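Local coordinates for cell wall surface anchor family protein (Streptococcus agalactiae, PDB 3PHS) that serves as a minor pilin of the pilus and mediates adhesion to lung epithelial cells through an IgG-like domain, at residues A[65-68]-A[69-73]. Numbering follows the deposited sequence.
Sequences NSLT and ITELK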
loop_
_atom_site.group_PDB
_atom_site.type_symbol
_atom_site.label_atom_id
_atom_site.label_comp_id
_atom_site.label_asym_id
_atom_site.label_seq_id
_atom_site.Cartn_x
_atom_site.Cartn_y
_atom_site.Cartn_z
ATOM N N ASN A 65 -14.078 4.941 6.128
ATOM C CA ASN A 65 -12.941 4.107 5.713
ATOM C C ASN A 65 -13.362 2.879 4.903
ATOM O O ASN A 65 -12.550 2.320 4.157
ATOM C CB ASN A 65 -12.136 3.651 6.931
ATOM C CG ASN A 65 -11.184 4.727 7.466
ATOM O OD1 ASN A 65 -10.803 5.662 6.759
ATOM N ND2 ASN A 65 -10.774 4.566 8.725
ATOM N N SER A 66 -14.627 2.474 5.053
ATOM C CA SER A 66 -15.187 1.289 4.363
ATOM C C SER A 66 -15.620 1.578 2.920
ATOM O O SER A 66 -15.803 0.655 2.126
ATOM C CB SER A 66 -16.373 0.718 5.158
ATOM O OG SER A 66 -17.569 1.465 4.942
ATOM N N LEU A 67 -15.773 2.859 2.586
ATOM C CA LEU A 67 -16.248 3.287 1.274
ATOM C C LEU A 67 -15.158 3.264 0.212
ATOM O O LEU A 67 -14.003 3.608 0.488
ATOM C CB LEU A 67 -16.834 4.696 1.347
ATOM C CG LEU A 67 -17.944 4.915 2.367
ATOM C CD1 LEU A 67 -18.427 6.361 2.280
ATOM C CD2 LEU A 67 -19.093 3.926 2.133
ATOM N N THR A 68 -15.519 2.842 -1.005
ATOM C CA THR A 68 -14.604 2.977 -2.130
ATOM C C THR A 68 -14.485 4.454 -2.521
ATOM O O THR A 68 -15.321 5.305 -2.120
ATOM C CB THR A 68 -15.069 2.158 -3.390
ATOM O OG1 THR A 68 -16.204 2.799 -3.982
ATOM C CG2 THR A 68 -15.409 0.713 -3.032
ATOM N N ILE A 69 -13.473 4.759 -3.331
ATOM C CA ILE A 69 -13.203 6.130 -3.720
ATOM C C ILE A 69 -14.398 6.808 -4.384
ATOM O O ILE A 69 -14.722 7.963 -4.076
ATOM C CB ILE A 69 -11.888 6.276 -4.546
ATOM C CG1 ILE A 69 -11.523 7.754 -4.704
ATOM C CG2 ILE A 69 -11.996 5.579 -5.918
ATOM C CD1 ILE A 69 -10.002 7.995 -4.859
ATOM N N THR A 70 -15.083 6.092 -5.270
ATOM C CA THR A 70 -16.258 6.687 -5.927
ATOM C C THR A 70 -17.434 6.810 -4.984
ATOM O O THR A 70 -18.229 7.738 -5.127
ATOM C CB THR A 70 -16.669 5.937 -7.235
ATOM O OG1 THR A 70 -17.001 4.573 -6.932
ATOM C CG2 THR A 70 -15.525 6.007 -8.272
ATOM N N GLU A 71 -17.528 5.918 -3.998
ATOM C CA GLU A 71 -18.601 5.985 -2.990
ATOM C C GLU A 71 -18.497 7.235 -2.095
ATOM O O GLU A 71 -19.519 7.767 -1.631
ATOM C CB GLU A 71 -18.633 4.716 -2.123
ATOM C CG GLU A 71 -18.993 3.461 -2.927
ATOM C CD GLU A 71 -19.090 2.190 -2.099
ATOM O OE1 GLU A 71 -18.289 1.965 -1.149
ATOM O OE2 GLU A 71 -19.989 1.393 -2.429
ATOM N N LEU A 72 -17.263 7.682 -1.869
ATOM C CA LEU A 72 -16.987 8.880 -1.069
ATOM C C LEU A 72 -17.746 10.044 -1.688
ATOM O O LEU A 72 -18.449 10.781 -0.996
ATOM C CB LEU A 72 -15.480 9.176 -1.038
ATOM C CG LEU A 72 -14.558 8.150 -0.348
ATOM C CD1 LEU A 72 -13.086 8.555 -0.533
ATOM C CD2 LEU A 72 -14.871 7.993 1.145
ATOM N N LYS A 73 -17.612 10.186 -3.003
ATOM C CA LYS A 73 -18.275 11.260 -3.756
ATOM C C LYS A 73 -19.807 11.182 -3.584
ATOM O O LYS A 73 -20.474 12.208 -3.300
ATOM C CB LYS A 73 -17.860 11.176 -5.235
ATOM C CG LYS A 73 -18.553 12.152 -6.208
ATOM C CD LYS A 73 -18.104 13.581 -5.989
ATOM C CE LYS A 73 -18.793 14.552 -6.954
ATOM N NZ LYS A 73 -18.147 15.908 -6.892
#
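Thr68 and Glu71 form a capping box where the loop after helix 60-65 runs without a gap into helix 69-75. The backbone is extended at Leu67 and Thr68 before the chain coils into helix 69-75, with Thr68 as the N-cap. In the first turn Leu72 N donates to Thr68 O, 3.1 Å. Two further bonds close the box. Thr68 N gives a nearly straight hydrogen bond to Glu71 OE1, 2.9 Å with 167° at the hydrogen; the oxygen is met on its anti side, 26° out of the carboxylate plane. In return Glu71 N reaches Thr68 OG1 in a weak bond of 3.4 Å. That hydroxyl can accept because chi1 of 72° sets it between backbone N and carbonyl carbon, over the helix start. The Glu71 chain, extended beyond CG, crosses Thr68 at a slant, with Glu71 CG 3.1 Å from Thr68 OG1. The carboxylate, held through OE1 beside the loop, may also gain from the positive end of the helix dipole.

On the inner side, Leu72 rests on Tyr101 and Leu103, and Ile69 on Val105, so that the helix start lies against strand 98-106. Asn65 OD1 ties the end of the preceding helix to the same strand through Tyr101 OH. Leu67 lies between loop and helix: its CA is 3.4 Å from Glu71 OE1, and its CB meets the Leu72 methyl CD2 at 3.8 Å.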